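Local coordinates for putative thiosulfate sulfurtransferase YNJE (PDB 2WLR), which catalyses the transfer of sulfur from thiosulfate to cyanide, yielding thiocyanate and sulfite, as a periplasmic monomer built of rhodanese domains, at residues Asn32-Thr37 with Glu139-Pro144; Trp130-Gln135 with Ala244-Glu249; Pro297-Thr302 with Lys351-Lys356; Glu373-Ala378 with Lys384-Tyr389. All coordinates share one frame; numbering follows the deposited sequence.

Interaction 1 of 4, residues Asn32-Thr37 with Glu139-Pro144; sequences NGWPQT and EVTAKP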
# COMPACT_ATOMS: atom_id res chain seq x y z
N ASN A 32 -9.88 2.20 6.90
CA ASN A 32 -9.94 1.70 5.53
C ASN A 32 -11.21 0.91 5.22
O ASN A 32 -11.59 0.76 4.06
CB ASN A 32 -8.73 0.83 5.20
CG ASN A 32 -7.42 1.59 5.16
OD1 ASN A 32 -7.40 2.81 4.99
ND2 ASN A 32 -6.33 0.84 5.18
N GLY A 33 -11.82 0.32 6.24
CA GLY A 33 -13.03 -0.47 6.03
C GLY A 33 -13.14 -1.75 6.83
O GLY A 33 -14.24 -2.30 6.90
N TRP A 34 -12.09 -2.25 7.44
CA TRP A 34 -12.22 -3.46 8.24
C TRP A 34 -13.17 -3.17 9.40
O TRP A 34 -13.00 -2.23 10.14
CB TRP A 34 -10.90 -3.92 8.79
CG TRP A 34 -10.03 -4.50 7.75
CD1 TRP A 34 -8.96 -3.89 7.13
CD2 TRP A 34 -10.13 -5.80 7.15
NE1 TRP A 34 -8.44 -4.70 6.21
CE2 TRP A 34 -9.09 -5.91 6.22
CE3 TRP A 34 -10.98 -6.89 7.34
CZ2 TRP A 34 -8.89 -7.05 5.45
CZ3 TRP A 34 -10.79 -8.01 6.58
CH2 TRP A 34 -9.72 -8.11 5.67
N PRO A 35 -14.21 -4.01 9.56
CA PRO A 35 -15.06 -3.80 10.73
C PRO A 35 -14.35 -4.19 12.04
O PRO A 35 -13.51 -5.09 12.07
CB PRO A 35 -16.26 -4.71 10.46
CG PRO A 35 -16.16 -5.15 9.05
CD PRO A 35 -14.73 -5.03 8.65
N GLN A 36 -14.73 -3.55 13.14
CA GLN A 36 -14.15 -3.85 14.43
C GLN A 36 -14.72 -5.15 15.02
O GLN A 36 -14.12 -5.72 15.92
CB GLN A 36 -14.34 -2.68 15.39
CG GLN A 36 -13.61 -1.40 14.90
CD GLN A 36 -13.69 -0.26 15.86
OE1 GLN A 36 -14.43 0.70 15.65
NE2 GLN A 36 -12.86 -0.32 16.91
N THR A 37 -15.89 -5.56 14.53
CA THR A 37 -16.54 -6.84 14.91
C THR A 37 -17.21 -7.36 13.65
O THR A 37 -17.47 -6.61 12.71
CB THR A 37 -17.65 -6.62 15.95
OG1 THR A 37 -18.60 -5.68 15.44
CG2 THR A 37 -17.07 -6.11 17.27
N GLU A 139 -14.02 -17.24 12.52
CA GLU A 139 -14.71 -16.51 11.46
C GLU A 139 -14.16 -15.09 11.40
O GLU A 139 -14.09 -14.42 12.42
CB GLU A 139 -16.22 -16.44 11.71
CG GLU A 139 -17.01 -15.90 10.54
CD GLU A 139 -18.51 -15.84 10.79
OE1 GLU A 139 -19.02 -16.47 11.74
OE2 GLU A 139 -19.19 -15.15 10.01
N VAL A 140 -13.78 -14.66 10.20
CA VAL A 140 -13.31 -13.30 9.95
C VAL A 140 -14.02 -12.71 8.78
O VAL A 140 -14.54 -13.42 7.91
CB VAL A 140 -11.77 -13.30 9.67
CG1 VAL A 140 -10.98 -13.89 10.84
CG2 VAL A 140 -11.46 -14.03 8.37
N THR A 141 -14.02 -11.38 8.73
CA THR A 141 -14.53 -10.63 7.60
C THR A 141 -13.72 -10.98 6.35
O THR A 141 -12.50 -11.13 6.43
CB THR A 141 -14.41 -9.12 7.85
OG1 THR A 141 -15.13 -8.77 9.03
CG2 THR A 141 -14.90 -8.28 6.70
N ALA A 142 -14.40 -11.08 5.21
CA ALA A 142 -13.73 -11.29 3.91
C ALA A 142 -12.78 -12.48 3.98
O ALA A 142 -11.63 -12.43 3.55
CB ALA A 142 -13.01 -10.02 3.49
N LYS A 143 -13.28 -13.58 4.51
CA LYS A 143 -12.53 -14.82 4.62
C LYS A 143 -12.17 -15.36 3.22
O LYS A 143 -12.95 -15.23 2.28
CB LYS A 143 -13.37 -15.87 5.37
CG LYS A 143 -12.63 -17.14 5.72
CD LYS A 143 -13.55 -18.26 6.15
CE LYS A 143 -12.72 -19.45 6.67
NZ LYS A 143 -13.54 -20.52 7.30
N PRO A 144 -10.97 -15.94 3.09
CA PRO A 144 -10.70 -16.63 1.83
C PRO A 144 -11.81 -17.63 1.44
O PRO A 144 -12.32 -18.31 2.32
CB PRO A 144 -9.40 -17.38 2.11
CG PRO A 144 -8.73 -16.64 3.17
CD PRO A 144 -9.85 -16.05 4.03
O HOH W 1 -14.55 -8.32 11.96
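Trp34 and Pro35 close together on Thr141, which carries most of the opposite side of this loop-to-loop contact. CZ3 of Trp34 comes to 3.6 Å from Thr141 O, at the edge of the ring and in its plane, and to 4.0 Å from CB of Thr141. The indole and the threonine side chain lie alongside, pointing opposite ways, and Ala142 adds its methyl obliquely, CB lying 4.3 Å from CZ3 of Trp34. With CG beside the backbone N and anti to the carbonyl carbon (chi1 -72°), Trp34 swings its far end nearer to Thr141 than its CB direction would suggest. NE1 of Trp34 is hydrogen-bonded to Leu125 O, and Thr141 O is also an acceptor for Trp130 NE1. In Thr141 the methyl is anti to the backbone N and OG1 anti to the carbonyl carbon, and both branches meet the proline: CD of Pro35 is 3.8 Å from CG2 of Thr141. A water lies 3.0 Å from Thr141 OG1 and donates a weak 3.4 Å bond to Pro35 O, bridging the two loops. A leucine in place of Trp34 would probably leave Leu125 O without its indole N-H partner and open a gap beside Thr141 and Ala142. Gly33, at positive phi, ends helix 28-32 in a Schellman motif. The contact thus joins the loop after that helix, in the first rhodanese unit, to the loop between helix 128-135 and strand 148-154 of the second, with the rings of Phe122, Tyr127 and Trp130 around the indole.

Interaction 2 of 4, residues Trp130-Gln135 with Ala244-Glu249; sequences WLHDLQ and AGLPVE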
# COMPACT_ATOMS: atom_id res chain seq x y z
N TRP A 130 -6.38 -9.92 12.17
CA TRP A 130 -7.22 -10.62 11.20
C TRP A 130 -6.54 -11.91 10.82
O TRP A 130 -7.15 -12.98 10.80
CB TRP A 130 -7.45 -9.76 9.95
CG TRP A 130 -8.25 -10.41 8.86
CD1 TRP A 130 -9.62 -10.38 8.73
CD2 TRP A 130 -7.77 -11.18 7.75
NE1 TRP A 130 -10.00 -11.07 7.62
CE2 TRP A 130 -8.89 -11.58 6.99
CE3 TRP A 130 -6.49 -11.59 7.32
CZ2 TRP A 130 -8.77 -12.36 5.85
CZ3 TRP A 130 -6.39 -12.35 6.18
CH2 TRP A 130 -7.53 -12.73 5.46
N LEU A 131 -5.25 -11.82 10.52
CA LEU A 131 -4.51 -12.98 10.07
C LEU A 131 -4.37 -13.98 11.20
O LEU A 131 -4.46 -15.17 10.98
CB LEU A 131 -3.15 -12.53 9.58
CG LEU A 131 -2.25 -13.57 8.94
CD1 LEU A 131 -3.00 -14.32 7.84
CD2 LEU A 131 -1.02 -12.84 8.40
N HIS A 132 -4.14 -13.50 12.41
CA HIS A 132 -4.06 -14.41 13.54
C HIS A 132 -5.41 -15.13 13.71
O HIS A 132 -5.44 -16.37 13.84
CB HIS A 132 -3.65 -13.65 14.79
CG HIS A 132 -3.59 -14.52 16.00
ND1 HIS A 132 -2.69 -15.54 16.14
CD2 HIS A 132 -4.35 -14.51 17.12
CE1 HIS A 132 -2.88 -16.13 17.31
NE2 HIS A 132 -3.90 -15.54 17.91
N ASP A 133 -6.50 -14.40 13.70
CA ASP A 133 -7.83 -15.02 13.84
C ASP A 133 -8.07 -16.04 12.73
O ASP A 133 -8.59 -17.14 13.02
CB ASP A 133 -8.96 -13.97 13.83
CG ASP A 133 -8.97 -13.09 15.07
OD1 ASP A 133 -8.36 -13.45 16.09
OD2 ASP A 133 -9.59 -12.01 15.00
N LEU A 134 -7.72 -15.72 11.49
CA LEU A 134 -7.85 -16.67 10.38
C LEU A 134 -7.09 -17.95 10.70
O LEU A 134 -7.63 -19.05 10.59
CB LEU A 134 -7.31 -16.07 9.09
CG LEU A 134 -7.34 -16.96 7.85
CD1 LEU A 134 -8.75 -17.15 7.39
CD2 LEU A 134 -6.46 -16.38 6.75
N GLN A 135 -5.83 -17.81 11.11
CA GLN A 135 -4.99 -18.97 11.42
C GLN A 135 -5.53 -19.83 12.54
O GLN A 135 -5.26 -21.04 12.62
CB GLN A 135 -3.59 -18.51 11.81
CG GLN A 135 -2.81 -17.87 10.70
CD GLN A 135 -1.49 -17.23 11.17
OE1 GLN A 135 -1.28 -16.95 12.35
NE2 GLN A 135 -0.60 -16.99 10.22
N ALA A 244 2.41 -6.04 17.33
CA ALA A 244 1.17 -6.55 17.93
C ALA A 244 1.40 -7.58 19.02
O ALA A 244 0.46 -7.93 19.73
CB ALA A 244 0.24 -7.12 16.83
N GLY A 245 2.63 -8.04 19.17
CA GLY A 245 2.97 -9.04 20.19
C GLY A 245 2.37 -10.41 19.91
O GLY A 245 2.26 -11.24 20.81
N LEU A 246 2.04 -10.71 18.66
CA LEU A 246 1.40 -11.97 18.32
C LEU A 246 2.41 -13.13 18.27
O LEU A 246 3.61 -12.90 18.16
CB LEU A 246 0.63 -11.83 17.01
CG LEU A 246 -0.62 -10.94 17.16
CD1 LEU A 246 -1.11 -10.52 15.78
CD2 LEU A 246 -1.75 -11.62 17.90
N PRO A 247 1.91 -14.38 18.35
CA PRO A 247 2.85 -15.50 18.35
C PRO A 247 3.69 -15.58 17.09
O PRO A 247 3.31 -15.07 16.02
CB PRO A 247 1.93 -16.73 18.44
CG PRO A 247 0.63 -16.24 18.92
CD PRO A 247 0.51 -14.84 18.42
N VAL A 248 4.85 -16.22 17.22
CA VAL A 248 5.75 -16.38 16.10
C VAL A 248 6.27 -17.80 16.03
O VAL A 248 6.19 -18.55 17.01
CB VAL A 248 6.94 -15.40 16.19
CG1 VAL A 248 6.44 -13.95 16.19
CG2 VAL A 248 7.83 -15.68 17.42
N GLU A 249 6.78 -18.17 14.87
CA GLU A 249 7.49 -19.43 14.68
C GLU A 249 8.90 -19.15 14.19
O GLU A 249 9.22 -18.07 13.75
CB GLU A 249 6.72 -20.35 13.74
CG GLU A 249 5.47 -20.94 14.39
CD GLU A 249 4.62 -21.80 13.47
OE1 GLU A 249 4.96 -21.93 12.29
OE2 GLU A 249 3.56 -22.31 13.93
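The backbone bond from Leu134 N to Trp130 O, 2.9 Å long, spans the helical turn from which His132 reaches Leu246 and Pro247. The contact is apolar in character and rests on the imidazole ring. A chi1 of 178° carries the imidazole away from the backbone N and out toward Leu246 and Pro247. Leu246 places one methyl over a face of this ring: CD2 of Leu246 is 4.1 Å from the centroid of the His132 ring and 22° off the ring normal, a CH-pi contact displaced toward the CG-CD2 side of the rim. Its other methyl, CD1, lies 4.2 Å from CB of His132. Pro247 touches the far end of the imidazole, its CD 3.8 Å from CE1 of His132, with the two side chains at about a right angle. Trp241 of helix 238-243 packs against both His132 and Leu246, and its NE1 is hydrogen-bonded to Pro247 O, a second link to the loop. Gly245, at positive phi, closes that helix in a Schellman motif, and Leu246 and Pro247 follow directly. At the surface of the second rhodanese domain, an alpha/beta fold around a parallel sheet, the first helix is packed against the segment leaving the last.

Interaction 3 of 4, residues Pro297-Thr302 with Lys351-Lys356; sequences PEFIGT and KAWNIK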
# COMPACT_ATOMS: atom_id res chain seq x y z
N PRO A 297 15.69 12.66 -6.04
CA PRO A 297 17.06 12.67 -6.65
C PRO A 297 17.18 11.78 -7.91
O PRO A 297 17.94 12.10 -8.83
CB PRO A 297 17.94 12.15 -5.52
CG PRO A 297 17.22 12.63 -4.29
CD PRO A 297 15.75 12.42 -4.60
N GLU A 298 16.47 10.65 -7.93
CA GLU A 298 16.40 9.84 -9.14
C GLU A 298 15.62 10.54 -10.26
O GLU A 298 16.04 10.57 -11.42
CB GLU A 298 15.72 8.50 -8.82
CG GLU A 298 16.53 7.54 -8.01
CD GLU A 298 15.67 6.37 -7.53
OE1 GLU A 298 15.49 5.42 -8.32
OE2 GLU A 298 15.15 6.46 -6.39
N PHE A 299 14.45 11.09 -9.93
CA PHE A 299 13.58 11.76 -10.88
C PHE A 299 14.29 12.93 -11.57
O PHE A 299 14.09 13.16 -12.76
CB PHE A 299 12.29 12.24 -10.19
CG PHE A 299 11.25 12.78 -11.12
CD1 PHE A 299 10.42 11.92 -11.87
CD2 PHE A 299 11.06 14.15 -11.27
CE1 PHE A 299 9.46 12.39 -12.71
CE2 PHE A 299 10.08 14.63 -12.13
CZ PHE A 299 9.29 13.75 -12.86
N ILE A 300 15.16 13.63 -10.84
CA ILE A 300 15.83 14.80 -11.43
C ILE A 300 17.21 14.48 -12.00
O ILE A 300 17.81 15.35 -12.63
CB ILE A 300 15.88 16.02 -10.46
CG1 ILE A 300 16.76 15.75 -9.25
CG2 ILE A 300 14.46 16.42 -10.10
CD1 ILE A 300 17.04 17.01 -8.36
N GLY A 301 17.71 13.27 -11.76
CA GLY A 301 18.89 12.76 -12.43
C GLY A 301 20.20 12.91 -11.67
O GLY A 301 21.27 12.81 -12.27
N THR A 302 20.13 13.13 -10.37
CA THR A 302 21.32 13.22 -9.52
C THR A 302 21.99 11.87 -9.26
O THR A 302 23.21 11.78 -9.03
CB THR A 302 20.93 13.80 -8.16
OG1 THR A 302 20.08 14.93 -8.37
CG2 THR A 302 22.18 14.17 -7.33
N LYS A 351 -2.98 13.42 -8.10
CA LYS A 351 -3.73 14.41 -8.87
C LYS A 351 -2.87 15.61 -9.18
O LYS A 351 -2.95 16.16 -10.30
CB LYS A 351 -5.00 14.84 -8.15
CG LYS A 351 -5.82 15.90 -8.91
CD LYS A 351 -7.07 16.26 -8.15
CE LYS A 351 -7.95 17.21 -8.94
NZ LYS A 351 -8.92 17.85 -8.00
N ALA A 352 -2.04 16.01 -8.22
CA ALA A 352 -1.14 17.18 -8.40
C ALA A 352 -0.17 17.01 -9.58
O ALA A 352 0.31 18.01 -10.15
CB ALA A 352 -0.39 17.49 -7.12
N TRP A 353 0.15 15.76 -9.92
CA TRP A 353 1.01 15.46 -11.08
C TRP A 353 0.22 14.93 -12.29
O TRP A 353 0.79 14.30 -13.19
CB TRP A 353 2.12 14.50 -10.65
CG TRP A 353 3.29 15.18 -10.16
CD1 TRP A 353 3.54 15.60 -8.88
CD2 TRP A 353 4.43 15.56 -10.93
NE1 TRP A 353 4.77 16.19 -8.81
CE2 TRP A 353 5.34 16.20 -10.06
CE3 TRP A 353 4.77 15.44 -12.28
CZ2 TRP A 353 6.58 16.69 -10.49
CZ3 TRP A 353 6.01 15.93 -12.71
CH2 TRP A 353 6.88 16.55 -11.81
N ASN A 354 -1.08 15.20 -12.33
CA ASN A 354 -1.95 14.78 -13.42
C ASN A 354 -2.05 13.26 -13.60
O ASN A 354 -2.22 12.74 -14.71
CB ASN A 354 -1.52 15.47 -14.74
CG ASN A 354 -2.64 15.50 -15.75
OD1 ASN A 354 -3.81 15.47 -15.41
ND2 ASN A 354 -2.26 15.52 -17.05
N ILE A 355 -2.02 12.56 -12.47
CA ILE A 355 -2.25 11.11 -12.42
C ILE A 355 -3.62 10.87 -11.77
O ILE A 355 -3.86 11.27 -10.64
CB ILE A 355 -1.17 10.45 -11.59
CG1 ILE A 355 0.23 10.71 -12.16
CG2 ILE A 355 -1.44 8.93 -11.43
CD1 ILE A 355 1.37 10.57 -11.13
N LYS A 356 -4.53 10.24 -12.51
CA LYS A 356 -5.94 10.26 -12.17
C LYS A 356 -6.56 8.89 -12.45
O LYS A 356 -6.11 8.20 -13.36
CB LYS A 356 -6.63 11.35 -13.01
CG LYS A 356 -6.10 12.75 -12.78
CD LYS A 356 -6.75 13.79 -13.68
CE LYS A 356 -6.23 15.18 -13.30
NZ LYS A 356 -6.78 16.24 -14.21
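Phe299 and Trp353 meet across backbones that stay well apart, their CA atoms 13.1 Å from each other, so two long aromatic side chains span the distance. Phe299 belongs to the last turn of helix 296-300, which ends in a Schellman motif at Gly301 (phi 96°). Trp353 lies in a type I turn running from Lys351 to Asn354, closed by a 2.9 Å bond from Asn354 N to Lys351 O; Asn354, also at positive phi, is the C-prime residue that terminates helix 343-351. Each ring reaches out from its own backbone to meet the other, and they touch at their outer carbons. CE2 of Phe299 is 3.7 Å from CH2 of Trp353, and CZ of Phe299 is 3.9 Å from CZ3 of Trp353. The phenylalanine ring and the six-membered ring of the indole have centroids 5.4 Å apart and planes at 83°, an oblique pairing. Phe299 also meets the rings of Trp296 and Trp320 and makes a cation-pi contact with Arg409. Trp353 NE1 is hydrogen-bonded to a sulfonate oxygen of a buffer molecule, probably from the crystallisation liquor. Since only ring carbons meet and little surface is buried, the pair contributes dispersion rather than directional bonding.

Interaction 4 of 4, residues Glu373-Ala378 with Lys384-Tyr389; sequences ETFMYA and KNVSVY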
# COMPACT_ATOMS: atom_id res chain seq x y z
N GLU A 373 4.44 -2.01 -5.12
CA GLU A 373 3.76 -1.53 -3.93
C GLU A 373 2.68 -0.52 -4.31
O GLU A 373 1.52 -0.61 -3.81
CB GLU A 373 4.78 -0.94 -2.93
CG GLU A 373 4.14 -0.43 -1.66
CD GLU A 373 5.14 -0.08 -0.57
OE1 GLU A 373 6.38 -0.22 -0.77
OE2 GLU A 373 4.68 0.35 0.50
N THR A 374 2.99 0.46 -5.15
CA THR A 374 1.98 1.43 -5.56
C THR A 374 0.87 0.78 -6.37
O THR A 374 -0.29 1.19 -6.23
CB THR A 374 2.53 2.64 -6.34
OG1 THR A 374 3.36 2.22 -7.41
CG2 THR A 374 3.37 3.50 -5.39
N PHE A 375 1.22 -0.18 -7.22
CA PHE A 375 0.19 -0.95 -7.93
C PHE A 375 -0.78 -1.57 -6.94
O PHE A 375 -2.01 -1.50 -7.11
CB PHE A 375 0.81 -2.05 -8.77
CG PHE A 375 -0.19 -3.00 -9.35
CD1 PHE A 375 -0.57 -4.11 -8.64
CD2 PHE A 375 -0.71 -2.81 -10.61
CE1 PHE A 375 -1.49 -5.01 -9.17
CE2 PHE A 375 -1.63 -3.71 -11.13
CZ PHE A 375 -2.00 -4.82 -10.39
N MSE A 376 -0.26 -2.25 -5.91
CA MSE A 376 -1.15 -2.88 -4.93
C MSE A 376 -2.03 -1.89 -4.20
O MSE A 376 -3.20 -2.17 -3.97
CB MSE A 376 -0.38 -3.78 -3.97
CG MSE A 376 0.35 -4.95 -4.60
SE MSE A 376 -0.85 -6.24 -5.44
CE MSE A 376 -1.52 -7.09 -3.79
N TYR A 377 -1.48 -0.74 -3.82
CA TYR A 377 -2.31 0.31 -3.21
C TYR A 377 -3.40 0.83 -4.18
O TYR A 377 -4.55 0.90 -3.81
CB TYR A 377 -1.44 1.45 -2.71
CG TYR A 377 -0.46 1.08 -1.61
CD1 TYR A 377 -0.65 -0.06 -0.80
CD2 TYR A 377 0.68 1.84 -1.40
CE1 TYR A 377 0.23 -0.39 0.20
CE2 TYR A 377 1.56 1.50 -0.39
CZ TYR A 377 1.32 0.38 0.39
OH TYR A 377 2.23 0.06 1.39
N ALA A 378 -3.03 1.14 -5.42
CA ALA A 378 -4.01 1.62 -6.40
C ALA A 378 -5.10 0.59 -6.66
O ALA A 378 -6.24 0.92 -6.80
CB ALA A 378 -3.30 1.97 -7.71
N LYS A 384 -9.11 1.16 -11.81
CA LYS A 384 -9.55 0.03 -12.64
C LYS A 384 -8.55 -0.32 -13.73
O LYS A 384 -8.63 -1.40 -14.30
CB LYS A 384 -10.92 0.30 -13.28
CG LYS A 384 -12.04 0.50 -12.27
CD LYS A 384 -13.40 0.66 -12.93
CE LYS A 384 -14.50 0.95 -11.90
NZ LYS A 384 -14.32 2.28 -11.20
N ASN A 385 -7.62 0.58 -14.03
CA ASN A 385 -6.71 0.38 -15.14
C ASN A 385 -5.30 0.68 -14.73
O ASN A 385 -4.70 1.66 -15.17
CB ASN A 385 -7.08 1.30 -16.31
CG ASN A 385 -6.57 0.77 -17.62
OD1 ASN A 385 -5.88 -0.25 -17.66
ND2 ASN A 385 -6.90 1.46 -18.73
N VAL A 386 -4.76 -0.19 -13.90
CA VAL A 386 -3.40 -0.03 -13.43
C VAL A 386 -2.51 -1.20 -13.84
O VAL A 386 -2.99 -2.32 -14.06
CB VAL A 386 -3.32 0.24 -11.90
CG1 VAL A 386 -3.83 1.66 -11.54
CG2 VAL A 386 -4.03 -0.85 -11.08
N SER A 387 -1.23 -0.94 -13.93
CA SER A 387 -0.24 -1.96 -14.30
C SER A 387 1.13 -1.56 -13.80
O SER A 387 1.32 -0.45 -13.25
CB SER A 387 -0.15 -2.16 -15.80
OG SER A 387 0.23 -0.94 -16.45
N VAL A 388 2.10 -2.44 -14.01
CA VAL A 388 3.50 -2.15 -13.76
C VAL A 388 4.24 -2.29 -15.07
O VAL A 388 4.05 -3.26 -15.80
CB VAL A 388 4.11 -3.07 -12.70
CG1 VAL A 388 5.62 -2.92 -12.64
CG2 VAL A 388 3.46 -2.80 -11.32
N TYR A 389 5.04 -1.27 -15.42
CA TYR A 389 6.01 -1.37 -16.51
C TYR A 389 7.28 -1.97 -15.91
O TYR A 389 8.06 -1.31 -15.23
CB TYR A 389 6.23 0.02 -17.16
CG TYR A 389 7.51 0.08 -18.00
CD1 TYR A 389 7.86 -0.97 -18.81
CD2 TYR A 389 8.36 1.22 -17.98
CE1 TYR A 389 9.03 -0.96 -19.55
CE2 TYR A 389 9.53 1.24 -18.74
CZ TYR A 389 9.85 0.17 -19.52
OH TYR A 389 11.01 0.12 -20.28
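With CG anti to the backbone N (chi1 171°), Phe375 extends its ring from helix 369-380 onto strand 386-389, while the rotation of Val386 (chi1 -71°) divides its two methyls between Phe375 and Ala378. CG2 of Val386 lies 3.7 Å from CE2 of Phe375, and CG1 of Val386 lies 3.9 Å from CB of Ala378, one turn on. The ring turns its edge to the strand backbone: Val386 O is in the ring plane, 3.5 Å from CE2 of Phe375, and CD2 of Phe375 is 3.8 Å from CA of Ser387. Val388 takes the base of the side chain, CG2 packing 3.8 Å from CB of Phe375. Ser387 directs its CB away from the helix, and its OG is hydrogen-bonded to Ser362 on the adjoining strand. An alanine at Phe375 would probably open a gap beside CG2 of Val386 and the backbone of Ser387, where the ring edge lies. The axes of 373-378 and 386-389 approach to 8.3 Å and run antiparallel, at 175°. This is the second half of a beta-alpha-beta crossover from strand 360-363 to its parallel neighbour 386-389, with the persulfide-forming Cys365 between the first strand and the helix, characteristic of the rhodanese fold.

Interaction 4 is the buried contact of the set, aliphatic and aromatic side chains sealing a helix onto its own sheet; interaction 2 lies at the surface, and interactions 1 and 3 are partly buried. Interactions 1 and 2 touch directly and share the surroundings of helix 128-135: residues 139-144 pack beside Trp130 and Asp133 while His132 serves the other contact. Interactions 3 and 4 both belong to the third rhodanese unit, their nearest atoms about 7 Å apart. Interaction 1 alone bridges two rhodanese units and alone has a bridging water, whereas interaction 2 relies on a CH-pi contact and interaction 3 on one ring pair.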